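Local coordinates for protein hypothetical glycoside hydrolase (Parabacteroides distasonis, PDB 3TAW) that is of unknown function but is a putative glycoside hydrolase that probably folds as a five-bladed beta-propeller, at residues Glu164-Gly169 against Trp219-Asp224. Residues are numbered along the deposited sequence; the frame is centred on the assembly and turned at random.
Sequences EKAYNG and WDPLLD. With EDO (1,2-ethanediol), chain L.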
ATOM      1  N   GLU A 164      -6.941  -5.735 -16.805  1.00 19.30           N
ATOM      2  CA  GLU A 164      -8.137  -5.838 -17.655  1.00 20.75           C
ATOM      3  C   GLU A 164      -7.792  -6.496 -18.985  1.00 21.23           C
ATOM      4  O   GLU A 164      -8.498  -7.404 -19.440  1.00 22.04           O
ATOM      5  CB  GLU A 164      -8.755  -4.450 -17.901  1.00 21.80           C
ATOM      6  CG  GLU A 164     -10.112  -4.479 -18.651  1.00 23.97           C
ATOM      7  CD  GLU A 164     -11.261  -5.054 -17.835  1.00 26.18           C
ATOM      8  OE1 GLU A 164     -11.188  -5.080 -16.584  1.00 27.35           O
ATOM      9  OE2 GLU A 164     -12.289  -5.451 -18.444  1.00 27.99           O
ATOM     10  N   LYS A 165      -6.707  -6.046 -19.610  1.00 21.25           N
ATOM     11  CA  LYS A 165      -6.400  -6.450 -20.989  1.00 22.87           C
ATOM     12  C   LYS A 165      -5.533  -7.711 -21.117  1.00 22.42           C
ATOM     13  O   LYS A 165      -5.691  -8.463 -22.086  1.00 22.73           O
ATOM     14  CB  LYS A 165      -5.719  -5.302 -21.754  1.00 24.33           C
ATOM     15  CG  LYS A 165      -6.574  -4.045 -21.886  1.00 25.73           C
ATOM     16  CD  LYS A 165      -6.039  -3.130 -23.004  1.00 28.02           C
ATOM     17  CE  LYS A 165      -6.804  -1.828 -23.102  1.00 29.54           C
ATOM     18  NZ  LYS A 165      -6.567  -0.950 -21.912  1.00 30.89           N
ATOM     19  N   ALA A 166      -4.611  -7.905 -20.174  1.00 21.16           N
ATOM     20  CA  ALA A 166      -3.547  -8.927 -20.277  1.00 20.92           C
ATOM     21  C   ALA A 166      -4.091 -10.303 -20.608  1.00 21.75           C
ATOM     22  O   ALA A 166      -5.062 -10.756 -20.008  1.00 21.00           O
ATOM     23  CB  ALA A 166      -2.734  -8.999 -18.980  1.00 19.91           C
ATOM     24  N   TYR A 167      -3.433 -10.960 -21.563  1.00 22.70           N
ATOM     25  CA  TYR A 167      -3.735 -12.348 -21.940  1.00 24.42           C
ATOM     26  C   TYR A 167      -5.223 -12.530 -22.209  1.00 25.76           C
ATOM     27  O   TYR A 167      -5.872 -13.407 -21.629  1.00 25.43           O
ATOM     28  CB  TYR A 167      -3.268 -13.319 -20.856  1.00 24.46           C
ATOM     29  CG  TYR A 167      -1.866 -13.051 -20.359  1.00 24.38           C
ATOM     30  CD1 TYR A 167      -0.746 -13.214 -21.188  1.00 25.65           C
ATOM     31  CD2 TYR A 167      -1.653 -12.630 -19.057  1.00 23.85           C
ATOM     32  CE1 TYR A 167       0.549 -12.956 -20.701  1.00 25.18           C
ATOM     33  CE2 TYR A 167      -0.393 -12.394 -18.578  1.00 23.58           C
ATOM     34  CZ  TYR A 167       0.698 -12.541 -19.387  1.00 24.46           C
ATOM     35  OH  TYR A 167       1.932 -12.276 -18.836  1.00 25.01           O
ATOM     36  N   ASN A 168      -5.757 -11.648 -23.048  1.00 27.11           N
ATOM     37  CA  ASN A 168      -7.159 -11.692 -23.436  1.00 29.09           C
ATOM     38  C   ASN A 168      -8.110 -11.613 -22.231  1.00 28.03           C
ATOM     39  O   ASN A 168      -9.179 -12.239 -22.226  1.00 28.07           O
ATOM     40  CB  ASN A 168      -7.424 -12.952 -24.283  1.00 31.44           C
ATOM     41  CG  ASN A 168      -6.595 -12.980 -25.567  1.00 34.06           C
ATOM     42  OD1 ASN A 168      -5.855 -13.929 -25.826  1.00 37.40           O
ATOM     43  ND2 ASN A 168      -6.712 -11.930 -26.374  1.00 35.54           N
ATOM     44  N   GLY A 169      -7.730 -10.826 -21.224  1.00 26.10           N
ATOM     45  CA  GLY A 169      -8.579 -10.623 -20.055  1.00 25.73           C
ATOM     46  C   GLY A 169      -8.609 -11.767 -19.060  1.00 25.66           C
ATOM     47  O   GLY A 169      -9.509 -11.845 -18.234  1.00 25.14           O
ATOM     48  N   TRP A 219      -1.042  -3.720 -17.285  1.00 16.45           N
ATOM     49  CA  TRP A 219      -0.019  -4.546 -16.661  1.00 15.81           C
ATOM     50  C   TRP A 219      -0.211  -6.001 -17.035  1.00 16.43           C
ATOM     51  O   TRP A 219      -1.342  -6.464 -17.114  1.00 16.60           O
ATOM     52  CB  TRP A 219      -0.074  -4.380 -15.138  1.00 15.01           C
ATOM     53  CG  TRP A 219       0.335  -3.010 -14.720  1.00 14.33           C
ATOM     54  CD1 TRP A 219      -0.448  -1.891 -14.681  1.00 14.02           C
ATOM     55  CD2 TRP A 219       1.646  -2.594 -14.292  1.00 13.83           C
ATOM     56  NE1 TRP A 219       0.296  -0.802 -14.275  1.00 14.01           N
ATOM     57  CE2 TRP A 219       1.576  -1.208 -14.023  1.00 13.82           C
ATOM     58  CE3 TRP A 219       2.859  -3.259 -14.098  1.00 13.94           C
ATOM     59  CZ2 TRP A 219       2.680  -0.475 -13.579  1.00 13.64           C
ATOM     60  CZ3 TRP A 219       3.962  -2.517 -13.668  1.00 13.73           C
ATOM     61  CH2 TRP A 219       3.854  -1.151 -13.419  1.00 13.51           C
ATOM     62  N   ASP A 220       0.909  -6.701 -17.247  1.00 16.74           N
ATOM     63  CA  ASP A 220       0.929  -8.129 -17.567  1.00 17.63           C
ATOM     64  C   ASP A 220       1.519  -8.906 -16.393  1.00 16.79           C
ATOM     65  O   ASP A 220       2.727  -8.821 -16.114  1.00 15.63           O
ATOM     66  CB  ASP A 220       1.783  -8.392 -18.806  1.00 19.25           C
ATOM     67  CG  ASP A 220       1.234  -7.720 -20.055  1.00 21.56           C
ATOM     68  OD1 ASP A 220      -0.001  -7.753 -20.282  1.00 21.89           O
ATOM     69  OD2 ASP A 220       2.069  -7.207 -20.835  1.00 23.63           O
ATOM     70  N   PRO A 221       0.681  -9.677 -15.698  1.00 17.01           N
ATOM     71  CA  PRO A 221       1.172 -10.516 -14.598  1.00 16.93           C
ATOM     72  C   PRO A 221       2.167 -11.545 -15.091  1.00 17.60           C
ATOM     73  O   PRO A 221       1.989 -12.099 -16.185  1.00 17.83           O
ATOM     74  CB  PRO A 221      -0.093 -11.194 -14.088  1.00 17.19           C
ATOM     75  CG  PRO A 221      -1.158 -10.232 -14.416  1.00 17.58           C
ATOM     76  CD  PRO A 221      -0.784  -9.734 -15.793  1.00 17.40           C
ATOM     77  N   LEU A 222       3.213 -11.777 -14.313  1.00 17.19           N
ATOM     78  CA  LEU A 222       4.180 -12.803 -14.651  1.00 18.50           C
ATOM     79  C   LEU A 222       3.544 -14.174 -14.440  1.00 18.74           C
ATOM     80  O   LEU A 222       2.873 -14.406 -13.431  1.00 18.45           O
ATOM     81  CB  LEU A 222       5.415 -12.659 -13.785  1.00 18.73           C
ATOM     82  CG  LEU A 222       6.510 -11.729 -14.302  1.00 20.19           C
ATOM     83  CD1 LEU A 222       5.998 -10.449 -14.870  1.00 21.00           C
ATOM     84  CD2 LEU A 222       7.593 -11.525 -13.260  1.00 19.19           C
ATOM     85  N   LEU A 223       3.778 -15.080 -15.384  1.00 19.73           N
ATOM     86  CA  LEU A 223       3.156 -16.404 -15.364  1.00 20.87           C
ATOM     87  C   LEU A 223       4.184 -17.520 -15.319  1.00 22.08           C
ATOM     88  O   LEU A 223       5.342 -17.336 -15.694  1.00 21.45           O
ATOM     89  CB  LEU A 223       2.275 -16.604 -16.610  1.00 20.94           C
ATOM     90  CG  LEU A 223       1.200 -15.561 -16.908  1.00 21.25           C
ATOM     91  CD1 LEU A 223       0.443 -15.923 -18.219  1.00 22.29           C
ATOM     92  CD2 LEU A 223       0.227 -15.427 -15.717  1.00 20.31           C
ATOM     93  N   ASP A 224       3.736 -18.675 -14.844  1.00 24.60           N
ATOM     94  CA  ASP A 224       4.542 -19.893 -14.884  1.00 27.10           C
ATOM     95  C   ASP A 224       4.274 -20.620 -16.206  1.00 29.79           C
ATOM     96  O   ASP A 224       3.577 -20.104 -17.082  1.00 29.40           O
ATOM     97  CB  ASP A 224       4.265 -20.782 -13.650  1.00 27.87           C
ATOM     98  CG  ASP A 224       2.867 -21.398 -13.630  1.00 28.38           C
ATOM     99  OD1 ASP A 224       2.172 -21.456 -14.669  1.00 28.46           O
ATOM    100  OD2 ASP A 224       2.450 -21.846 -12.535  1.00 30.02           O
TER
HETATM  101  C1  EDO L 397     -14.657  -5.477 -15.014  1.00 33.57           C
HETATM  102  O1  EDO L 397     -13.457  -4.690 -15.067  1.00 28.17           O
HETATM  103  C2  EDO L 397     -14.468  -6.806 -15.732  1.00 34.60           C
HETATM  104  O2  EDO L 397     -14.215  -6.621 -17.126  1.00 35.00           O
HETATM  105  O   HOH W   1      -3.526  -5.570 -18.670  1.00 16.82           O
HETATM  106  O   HOH W   2      -0.935  -9.596 -22.575  1.00 30.62           O
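Tyr167 reaches across to Pro221 and Leu223, joining the loop after one outer strand to the short edge strand of the next sheet in a probable beta-propeller. Residues 164-169 follow strand 157-161, at the margin of one antiparallel sheet, while short strand 220-221 pairs with strand 209-213 of the next. The phenol OH donates to the backbone carbonyl: Tyr167 OH lies 2.7 Å from Pro221 O, with a C=O...donor angle of 156° and the hydroxyl somewhat out of the carbonyl plane. Placing CG opposite the carbonyl carbon of Tyr167 (chi1 -47°) carries the phenol toward Pro221 and Leu223. Pro221 O lies at the ring edge, in its plane, while Leu223 CD1 covers one face in a CH-pi contact, 3.7 Å from the centroid of the Tyr167 ring. The methyl stands only 16° off the ring normal, displaced toward the CE2 and CZ side.

Beside the ring, Ala166 CB packs on Pro221 CD at 3.8 Å, and the same CD also touches Tyr167 CE2. Two waters complete the join. The first accepts from Ala166 N at 3.0 Å and lies 2.8 Å from Trp219 O, to which it can donate. The second accepts from Tyr167 N (3.0 Å) and donates to Asp220 OD1 (3.1 Å); it also lies above the rim of the Tyr167 face opposite Leu223.

Farther out, both segments are positioned by their surroundings. Trp219 bonds through its backbone to Ala162, just ahead of residues 164-169, and packs its indole on strands 199-203 and 209-213; Lys165 NZ forms a salt bridge with Asp218 OD1. At the far end, Glu164 grips a 1,2-ethanediol with both carboxylate oxygens, Glu164 OE2 receiving the ligand's O2 hydroxyl at 2.6 Å.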